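Local coordinates for protein beta-1,3-glucanosyltransferase (Rhizomucor miehei CAU432, PDB 4WTP) that is a carbohydrate-active enzyme of glycoside hydrolase family 17, built as a single-chain (beta/alpha)8 barrel, at residues I40-N45 with K56-V61; N60-Y65 with S265-P270; R70-S75 with I221-W226. One frame throughout, in Å; residues are numbered along the deposited sequence. Where two conformers were deposited one is given.

Interaction 1 (I40-N45 with K56-V61)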
loop_
_atom_site.group_PDB
_atom_site.type_symbol
_atom_site.label_atom_id
_atom_site.label_comp_id
_atom_site.label_asym_id
_atom_site.label_seq_id
_atom_site.Cartn_x
_atom_site.Cartn_y
_atom_site.Cartn_z
ATOM N N ILE A 40 4.566 -0.224 -5.703
ATOM C CA ILE A 40 3.242 -0.756 -6.045
ATOM C C ILE A 40 2.807 -1.783 -5.004
ATOM O O ILE A 40 3.590 -2.669 -4.577
ATOM C CB ILE A 40 3.245 -1.406 -7.454
ATOM C CG1 ILE A 40 3.737 -0.450 -8.534
ATOM C CG2 ILE A 40 1.845 -1.796 -7.859
ATOM C CD1 ILE A 40 3.945 -1.108 -9.882
ATOM N N ASN A 41 1.545 -1.661 -4.584
ATOM C CA ASN A 41 0.934 -2.605 -3.689
ATOM C C ASN A 41 0.746 -3.960 -4.365
ATOM O O ASN A 41 0.289 -4.016 -5.509
ATOM C CB ASN A 41 -0.405 -2.065 -3.204
ATOM C CG ASN A 41 -0.217 -0.932 -2.206
ATOM O OD1 ASN A 41 0.427 -1.101 -1.161
ATOM N ND2 ASN A 41 -0.730 0.230 -2.534
ATOM N N TYR A 42 1.076 -5.025 -3.646
ATOM C CA TYR A 42 1.045 -6.371 -4.191
ATOM C C TYR A 42 0.170 -7.262 -3.346
ATOM O O TYR A 42 0.535 -7.607 -2.225
ATOM C CB TYR A 42 2.488 -6.908 -4.296
ATOM C CG TYR A 42 2.570 -8.344 -4.733
ATOM C CD1 TYR A 42 2.335 -8.691 -6.055
ATOM C CD2 TYR A 42 2.850 -9.360 -3.812
ATOM C CE1 TYR A 42 2.404 -10.009 -6.471
ATOM C CE2 TYR A 42 2.934 -10.693 -4.208
ATOM C CZ TYR A 42 2.729 -11.006 -5.547
ATOM O OH TYR A 42 2.798 -12.315 -5.970
ATOM N N GLY A 43 -0.979 -7.648 -3.894
ATOM C CA GLY A 43 -1.950 -8.431 -3.145
ATOM C C GLY A 43 -1.619 -9.907 -3.117
ATOM O O GLY A 43 -1.031 -10.427 -4.047
ATOM N N VAL A 44 -2.000 -10.562 -2.027
ATOM C CA VAL A 44 -1.798 -11.992 -1.844
ATOM C C VAL A 44 -3.135 -12.712 -1.655
ATOM O O VAL A 44 -3.925 -12.325 -0.792
ATOM C CB VAL A 44 -0.895 -12.232 -0.616
ATOM C CG1 VAL A 44 -1.105 -13.640 -0.048
ATOM C CG2 VAL A 44 0.557 -11.963 -0.978
ATOM N N ASN A 45 -3.385 -13.746 -2.471
ATOM C CA ASN A 45 -4.544 -14.621 -2.323
ATOM C C ASN A 45 -4.229 -15.705 -1.304
ATOM O O ASN A 45 -3.483 -16.652 -1.587
ATOM C CB ASN A 45 -4.913 -15.263 -3.675
ATOM C CG ASN A 45 -6.174 -16.121 -3.619
ATOM O OD1 ASN A 45 -6.790 -16.288 -2.570
ATOM N ND2 ASN A 45 -6.577 -16.640 -4.772
ATOM N N LYS A 56 8.868 -13.888 -8.020
ATOM C CA LYS A 56 9.927 -13.405 -8.901
ATOM C C LYS A 56 9.330 -13.116 -10.281
ATOM O O LYS A 56 9.667 -12.100 -10.903
ATOM C CB LYS A 56 11.076 -14.422 -8.976
ATOM N N ASN A 57 8.506 -14.050 -10.775
ATOM C CA ASN A 57 7.792 -13.838 -12.017
ATOM C C ASN A 57 6.964 -12.560 -11.998
ATOM O O ASN A 57 7.083 -11.717 -12.892
ATOM C CB ASN A 57 6.870 -15.035 -12.309
ATOM C CG ASN A 57 7.628 -16.330 -12.531
ATOM O OD1 ASN A 57 8.774 -16.329 -12.985
ATOM N ND2 ASN A 57 6.980 -17.452 -12.220
ATOM N N ASP A 58 6.138 -12.442 -10.973
ATOM C CA ASP A 58 5.306 -11.255 -10.788
ATOM C C ASP A 58 6.137 -9.980 -10.658
ATOM O O ASP A 58 5.839 -8.971 -11.277
ATOM C CB ASP A 58 4.475 -11.411 -9.536
ATOM C CG ASP A 58 3.353 -12.405 -9.701
ATOM O OD1 ASP A 58 3.116 -12.852 -10.856
ATOM O OD2 ASP A 58 2.685 -12.694 -8.697
ATOM N N PHE A 59 7.212 -10.036 -9.882
ATOM C CA PHE A 59 8.034 -8.856 -9.682
ATOM C C PHE A 59 8.801 -8.443 -10.912
ATOM O O PHE A 59 8.983 -7.251 -11.152
ATOM C CB PHE A 59 8.943 -9.026 -8.480
ATOM C CG PHE A 59 8.224 -9.159 -7.190
ATOM C CD1 PHE A 59 6.839 -8.984 -7.112
ATOM C CD2 PHE A 59 8.928 -9.478 -6.025
ATOM C CE1 PHE A 59 6.173 -9.123 -5.913
ATOM C CE2 PHE A 59 8.260 -9.612 -4.812
ATOM C CZ PHE A 59 6.884 -9.438 -4.747
ATOM N N ASN A 60 9.250 -9.425 -11.715
ATOM C CA ASN A 60 9.872 -9.092 -12.982
ATOM C C ASN A 60 8.917 -8.413 -13.930
ATOM O O ASN A 60 9.315 -7.553 -14.709
ATOM C CB ASN A 60 10.527 -10.342 -13.634
ATOM C CG ASN A 60 11.959 -10.550 -13.185
ATOM O OD1 ASN A 60 12.653 -9.591 -12.851
ATOM N ND2 ASN A 60 12.391 -11.803 -13.143
ATOM N N VAL A 61 7.636 -8.806 -13.869
ATOM C CA VAL A 61 6.620 -8.123 -14.679
ATOM C C VAL A 61 6.509 -6.641 -14.290
ATOM O O VAL A 61 6.278 -5.784 -15.129
ATOM C CB VAL A 61 5.251 -8.850 -14.643
ATOM C CG1 VAL A 61 4.120 -7.951 -15.134
ATOM C CG2 VAL A 61 5.328 -10.164 -15.431
#
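Tyr42, in the segment that carries strand 39-41, points its ring at helix 52-62 and meets two consecutive helix residues, Asp58 and Phe59, in two quite different ways. With CG anti to the backbone N (chi1 175°), the Tyr42 ring is carried toward the helix, one flat face turned to Phe59. The Phe59 ring comes in by its edge: Phe59 CE1 stands 3.7 Å above the Tyr42 plane, over the middle of the ring. The planes make an angle of 78° and the ring centroids are 5.0 Å apart, a T-shaped stack in which Phe59 supplies the edge and Tyr42 the face. At the far end of the same ring, Tyr42 OH gives its proton to Asp58 OD2 over 2.8 Å. Asp58 receives it on the anti lone pair of OD2, turned away from OD1, and this oxygen lies near the plane of the phenol while the carboxylate itself is tilted 61° from it. The second carboxylate oxygen, OD1, forms a salt bridge with Arg286. The face of the tyrosine is therefore packed and its hydroxyl tied, so both the rotation of the ring and the position of its hydroxyl are restrained. The buried carboxylate is probably compensated, since both oxygens have partners, and the neighbouring arginine probably helps to keep Asp58 charged and a strong acceptor.

Interaction 2 (N60-Y65 with S265-P270); sequences NVLKPY and SAFDEP
Leu62 and Phe267 approach from opposite directions, each with CG anti to its own carbonyl carbon: chi1 is -60° in the leucine and -54° in the phenylalanine. The leucine branches thereby reach out from the C-terminal part of helix 52-62, while the phenylalanine ring extends back toward the helix from the loop that follows strand 262-263. Leu62 uses both of its methyls. Leu62 CD1 rests on the methyl of Ala266, with Ala266 CB 3.8 Å away, and Leu62 CD2 is at nearly the same distance, 3.9 Å, from Ala266 CB, so the alanine sits against the fork of the leucine. Leu62 CD2 also meets the leading atom of the phenylalanine ring, Phe267 CZ, at 3.9 Å. Close behind, Leu62 CG is 4.0 Å from Phe267 CZ. One residue earlier in the helix, Val61 touches the same ring at its edge: Val61 CG1, set anti to the backbone N (chi1 164°), lies near the ring plane, 4.0 Å from Phe267 CE1. The phenylalanine tip is thus met by two successive helix residues, and Leu282 packs against both of these. Ile40 of strand 39-41 adjoins Leu62 and Ala266, and Arg286 makes a cation-pi contact with Phe267. Between helix and loop the contact is wholly aliphatic and aromatic, without polar bonds, so it probably rests on close fit and on burial of apolar surface, with Val61 at its partly exposed margin.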
loop_
_atom_site.group_PDB
_atom_site.type_symbol
_atom_site.label_atom_id
_atom_site.label_comp_id
_atom_site.label_asym_id
_atom_site.label_seq_id
_atom_site.Cartn_x
_atom_site.Cartn_y
_atom_site.Cartn_z
ATOM N N ASN A 60 9.250 -9.425 -11.715
ATOM C CA ASN A 60 9.872 -9.092 -12.982
ATOM C C ASN A 60 8.917 -8.413 -13.930
ATOM O O ASN A 60 9.315 -7.553 -14.709
ATOM C CB ASN A 60 10.527 -10.342 -13.634
ATOM C CG ASN A 60 11.959 -10.550 -13.185
ATOM O OD1 ASN A 60 12.653 -9.591 -12.851
ATOM N ND2 ASN A 60 12.391 -11.803 -13.143
ATOM N N VAL A 61 7.636 -8.806 -13.869
ATOM C CA VAL A 61 6.620 -8.123 -14.679
ATOM C C VAL A 61 6.509 -6.641 -14.290
ATOM O O VAL A 61 6.278 -5.784 -15.129
ATOM C CB VAL A 61 5.251 -8.850 -14.643
ATOM C CG1 VAL A 61 4.120 -7.951 -15.134
ATOM C CG2 VAL A 61 5.328 -10.164 -15.431
ATOM N N LEU A 62 6.699 -6.381 -12.990
ATOM C CA LEU A 62 6.617 -5.012 -12.445
ATOM C C LEU A 62 7.917 -4.211 -12.574
ATOM O O LEU A 62 7.903 -2.973 -12.628
ATOM C CB LEU A 62 6.216 -5.034 -10.964
ATOM C CG LEU A 62 4.869 -5.669 -10.668
ATOM C CD1 LEU A 62 4.634 -5.682 -9.162
ATOM C CD2 LEU A 62 3.701 -4.962 -11.360
ATOM N N LYS A 63 9.044 -4.924 -12.701
ATOM C CA LYS A 63 10.368 -4.316 -12.682
ATOM C C LYS A 63 10.613 -3.210 -13.716
ATOM O O LYS A 63 11.329 -2.260 -13.417
ATOM C CB LYS A 63 11.419 -5.432 -12.754
ATOM C CG LYS A 63 12.817 -4.992 -12.401
ATOM C CD LYS A 63 13.698 -6.198 -12.094
ATOM C CE LYS A 63 15.150 -5.784 -12.056
ATOM N NZ LYS A 63 15.935 -6.967 -11.651
ATOM N N PRO A 64 10.021 -3.306 -14.941
ATOM C CA PRO A 64 10.169 -2.180 -15.857
ATOM C C PRO A 64 9.462 -0.901 -15.442
ATOM O O PRO A 64 9.729 0.129 -16.041
ATOM C CB PRO A 64 9.558 -2.701 -17.177
ATOM C CG PRO A 64 9.642 -4.190 -17.050
ATOM C CD PRO A 64 9.396 -4.479 -15.599
ATOM N N TYR A 65 8.612 -0.987 -14.416
ATOM C CA TYR A 65 7.800 0.164 -13.986
ATOM C C TYR A 65 8.152 0.672 -12.599
ATOM O O TYR A 65 7.819 1.806 -12.270
ATOM C CB TYR A 65 6.306 -0.202 -14.047
ATOM C CG TYR A 65 5.905 -0.761 -15.414
ATOM C CD1 TYR A 65 5.884 0.057 -16.543
ATOM C CD2 TYR A 65 5.520 -2.082 -15.539
ATOM C CE1 TYR A 65 5.523 -0.441 -17.773
ATOM C CE2 TYR A 65 5.174 -2.615 -16.779
ATOM C CZ TYR A 65 5.158 -1.768 -17.881
ATOM O OH TYR A 65 4.820 -2.229 -19.128
ATOM N N SER A 265 -3.529 -1.313 -7.603
ATOM C CA SER A 265 -2.589 -2.335 -7.119
ATOM C C SER A 265 -1.874 -2.910 -8.342
ATOM O O SER A 265 -2.138 -2.504 -9.479
ATOM C CB SER A 265 -3.370 -3.467 -6.403
ATOM O OG SER A 265 -4.261 -4.134 -7.291
ATOM N N ALA A 266 -0.964 -3.857 -8.105
ATOM C CA ALA A 266 -0.188 -4.429 -9.191
ATOM C C ALA A 266 -1.057 -5.173 -10.225
ATOM O O ALA A 266 -0.975 -4.902 -11.432
ATOM C CB ALA A 266 0.895 -5.359 -8.629
ATOM N N PHE A 267 -1.869 -6.096 -9.725
ATOM C CA PHE A 267 -2.637 -7.010 -10.588
ATOM C C PHE A 267 -4.104 -7.053 -10.207
ATOM O O PHE A 267 -4.434 -6.909 -9.038
ATOM C CB PHE A 267 -2.073 -8.434 -10.502
ATOM C CG PHE A 267 -0.609 -8.486 -10.806
ATOM C CD1 PHE A 267 -0.162 -8.317 -12.110
ATOM C CD2 PHE A 267 0.343 -8.681 -9.787
ATOM C CE1 PHE A 267 1.191 -8.334 -12.406
ATOM C CE2 PHE A 267 1.708 -8.706 -10.088
ATOM C CZ PHE A 267 2.132 -8.537 -11.400
ATOM N N ASP A 268 -4.986 -7.221 -11.194
ATOM C CA ASP A 268 -6.386 -7.500 -10.888
ATOM C C ASP A 268 -6.461 -8.742 -9.986
ATOM O O ASP A 268 -5.673 -9.683 -10.134
ATOM C CB ASP A 268 -7.166 -7.808 -12.161
ATOM C CG ASP A 268 -7.433 -6.603 -13.002
ATOM O OD1 ASP A 268 -7.372 -5.452 -12.478
ATOM O OD2 ASP A 268 -7.704 -6.787 -14.224
ATOM N N GLU A 269 -7.411 -8.737 -9.067
ATOM C CA GLU A 269 -7.593 -9.853 -8.146
ATOM C C GLU A 269 -9.022 -10.386 -8.242
ATOM O O GLU A 269 -9.917 -9.926 -7.526
ATOM C CB GLU A 269 -7.279 -9.400 -6.734
ATOM C CG GLU A 269 -5.810 -9.023 -6.554
ATOM C CD GLU A 269 -5.495 -8.669 -5.106
ATOM O OE1 GLU A 269 -4.991 -9.536 -4.351
ATOM O OE2 GLU A 269 -5.774 -7.527 -4.708
ATOM N N PRO A 270 -9.237 -11.365 -9.144
ATOM C CA PRO A 270 -10.564 -11.941 -9.432
ATOM C C PRO A 270 -11.369 -12.410 -8.225
ATOM O O PRO A 270 -12.583 -12.429 -8.318
ATOM C CB PRO A 270 -10.254 -13.135 -10.346
ATOM C CG PRO A 270 -8.951 -12.804 -10.977
ATOM C CD PRO A 270 -8.186 -11.986 -9.962
#

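Interaction 3 (R70-S75 with I221-W226); sequences RTFALS and ISETGW
Arg70, near the C-terminal end of strand 68-71, stretches across the interior toward Ser222 and Glu223 of strand 219-223. From CB the chain runs on with CG anti to the backbone N (chi1 177°), then bends sharply (chi2 -84°), and CD extends it, nearly anti, to NE; this brings the guanidinium against a face of the Phe72 ring. Arg70 NE makes a weak hydrogen bond to the next residue's carbonyl, Thr71 O, at 3.1 Å. Arg70 NE also lies 3.5 Å above one face of the Phe72 ring, displaced toward its rim; seen from the other partner, Phe72 CE1 hangs 3.3 Å over the centre of the Arg70 guanidinium. Farther out the two terminal nitrogens part company. Arg70 NH1 gives a hydrogen bond of 2.8 Å to a water, and that water in turn donates to Glu223 OE2 over 2.9 Å. Arg70 NH2 bonds to Asn41 OD1. Near the guanidinium plane, Ser222 O is 3.4 Å from Arg70 NH2; Asn41 ND2 donates to this same carbonyl. Arginine and glutamate do not form a direct salt bridge: Glu223 OE2 is 4.4 Å from Arg70 NH2 and well out of the guanidinium plane, so the water is the link. Glu223 OE2 also lies at the ring edge, 3.0 Å from Phe72 CE1, with the carboxylate turned 64° from the ring. The Asn41 bond, the water and the Phe72 ring restrain the guanidinium, with a weak backbone bond from NE. Polar side chains converging from separate strands at their C-terminal ends are typical of the mouth of a (beta/alpha)8 barrel, the end at which enzymes of this fold carry their active sites.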
loop_
_atom_site.group_PDB
_atom_site.type_symbol
_atom_site.label_atom_id
_atom_site.label_comp_id
_atom_site.label_asym_id
_atom_site.label_seq_id
_atom_site.Cartn_x
_atom_site.Cartn_y
_atom_site.Cartn_z
ATOM N N ARG A 70 4.918 -3.565 -2.000
ATOM C CA ARG A 70 4.434 -3.544 -0.647
ATOM C C ARG A 70 3.524 -4.728 -0.406
ATOM O O ARG A 70 2.634 -4.993 -1.223
ATOM C CB ARG A 70 3.673 -2.245 -0.337
ATOM C CG ARG A 70 3.035 -2.131 1.052
ATOM C CD ARG A 70 1.651 -2.797 1.125
ATOM N NE ARG A 70 0.986 -2.545 2.398
ATOM C CZ ARG A 70 0.207 -1.497 2.641
ATOM N NH1 ARG A 70 -0.366 -1.357 3.837
ATOM N NH2 ARG A 70 -0.006 -0.579 1.700
ATOM N N THR A 71 3.752 -5.423 0.705
ATOM C CA THR A 71 2.889 -6.529 1.159
ATOM C C THR A 71 2.049 -6.106 2.339
ATOM O O THR A 71 2.431 -5.224 3.088
ATOM C CB THR A 71 3.741 -7.777 1.505
ATOM O OG1 THR A 71 4.844 -7.388 2.338
ATOM C CG2 THR A 71 4.289 -8.385 0.229
ATOM N N PHE A 72 0.878 -6.756 2.494
ATOM C CA PHE A 72 -0.100 -6.340 3.488
ATOM C C PHE A 72 -0.058 -7.042 4.855
ATOM O O PHE A 72 -0.561 -6.496 5.836
ATOM C CB PHE A 72 -1.536 -6.400 2.922
ATOM C CG PHE A 72 -1.826 -5.303 1.926
ATOM C CD1 PHE A 72 -2.249 -4.063 2.360
ATOM C CD2 PHE A 72 -1.606 -5.503 0.570
ATOM C CE1 PHE A 72 -2.495 -3.035 1.437
ATOM C CE2 PHE A 72 -1.845 -4.493 -0.356
ATOM C CZ PHE A 72 -2.295 -3.263 0.085
ATOM N N ALA A 73 0.565 -8.221 4.903
ATOM C CA ALA A 73 0.574 -9.018 6.128
ATOM C C ALA A 73 1.932 -9.697 6.270
ATOM O O ALA A 73 2.604 -9.940 5.278
ATOM C CB ALA A 73 -0.549 -10.063 6.138
ATOM N N LEU A 74 2.328 -9.998 7.510
ATOM C CA LEU A 74 3.584 -10.715 7.728
ATOM C C LEU A 74 3.358 -12.214 7.687
ATOM O O LEU A 74 4.035 -12.882 6.914
ATOM C CB LEU A 74 4.218 -10.336 9.067
ATOM C CG LEU A 74 4.598 -8.865 9.248
ATOM C CD1 LEU A 74 5.151 -8.667 10.654
ATOM C CD2 LEU A 74 5.589 -8.363 8.212
ATOM N N SER A 75 2.413 -12.709 8.497
ATOM C CA SER A 75 2.257 -14.156 8.673
ATOM C C SER A 75 1.458 -14.839 7.558
ATOM O O SER A 75 1.759 -15.961 7.176
ATOM C CB SER A 75 1.674 -14.448 10.051
ATOM O OG SER A 75 0.467 -13.740 10.301
ATOM N N ILE A 221 1.662 8.180 0.695
ATOM C CA ILE A 221 0.360 7.591 0.330
ATOM C C ILE A 221 0.535 6.085 0.220
ATOM O O ILE A 221 1.269 5.609 -0.642
ATOM C CB ILE A 221 -0.222 8.236 -0.942
ATOM C CG1 ILE A 221 -0.418 9.748 -0.719
ATOM C CG2 ILE A 221 -1.531 7.560 -1.337
ATOM C CD1 ILE A 221 -0.902 10.499 -1.947
ATOM N N SER A 222 -0.139 5.323 1.078
ATOM C CA SER A 222 -0.003 3.872 1.050
ATOM C C SER A 222 -0.936 3.184 0.063
ATOM O O SER A 222 -0.634 2.081 -0.369
ATOM C CB SER A 222 -0.189 3.292 2.443
ATOM O OG SER A 222 -1.215 4.005 3.092
ATOM N N GLU A 223 -2.054 3.825 -0.281
ATOM C CA GLU A 223 -2.980 3.229 -1.260
ATOM C C GLU A 223 -3.825 4.300 -1.917
ATOM O O GLU A 223 -4.445 5.145 -1.219
ATOM C CB GLU A 223 -3.999 2.261 -0.624
ATOM C CG GLU A 223 -3.514 1.015 0.059
ATOM C CD GLU A 223 -4.638 0.306 0.770
ATOM O OE1 GLU A 223 -5.771 0.802 0.781
ATOM O OE2 GLU A 223 -4.391 -0.712 1.392
ATOM N N THR A 224 -3.924 4.212 -3.251
ATOM C CA THR A 224 -5.023 4.815 -4.000
ATOM C C THR A 224 -5.020 4.143 -5.370
ATOM O O THR A 224 -3.994 3.607 -5.808
ATOM C CB THR A 224 -4.895 6.336 -4.151
ATOM O OG1 THR A 224 -6.158 6.827 -4.596
ATOM C CG2 THR A 224 -3.850 6.718 -5.207
ATOM N N GLY A 225 -6.177 4.140 -6.018
ATOM C CA GLY A 225 -6.331 3.493 -7.320
ATOM C C GLY A 225 -7.755 3.672 -7.801
ATOM O O GLY A 225 -8.565 4.321 -7.129
ATOM N N TRP A 226 -8.084 3.061 -8.942
ATOM C CA TRP A 226 -9.354 3.289 -9.607
ATOM C C TRP A 226 -9.645 2.035 -10.413
ATOM O O TRP A 226 -8.767 1.542 -11.155
ATOM C CB TRP A 226 -9.264 4.503 -10.546
ATOM C CG TRP A 226 -10.597 4.939 -11.065
ATOM C CD1 TRP A 226 -11.349 4.349 -12.086
ATOM C CD2 TRP A 226 -11.402 6.040 -10.548
ATOM N NE1 TRP A 226 -12.519 5.063 -12.256
ATOM C CE2 TRP A 226 -12.598 6.090 -11.363
ATOM C CE3 TRP A 226 -11.223 7.001 -9.566
ATOM C CZ2 TRP A 226 -13.578 7.040 -11.164
ATOM C CZ3 TRP A 226 -12.242 7.929 -9.358
ATOM C CH2 TRP A 226 -13.387 7.960 -10.147
HETATM O O HOH W 1 -2.440 0.434 3.236
#

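In the fold
All three contacts are buried, but they occupy different layers of the barrel. The centre of interaction 3 lies about 2 Å from the centre of the chain; it joins strands 68-71 and 219-223, and the loop after the first, through polar groups, a water and a ring edge. The centres of interactions 1 and 2 sit about 12 and 13 Å out. Both hold helix 52-62, interaction 1 to the segment that carries strand 39-41, by a stack and one hydrogen bond, interaction 2 to the loop after strand 262-263, by apolar packing alone. Asn41 lies between the layers, its O bonding to Ala266 N, while Tyr42 N bonds to Arg70 O, beside neighbouring strands 39-41 and 68-71.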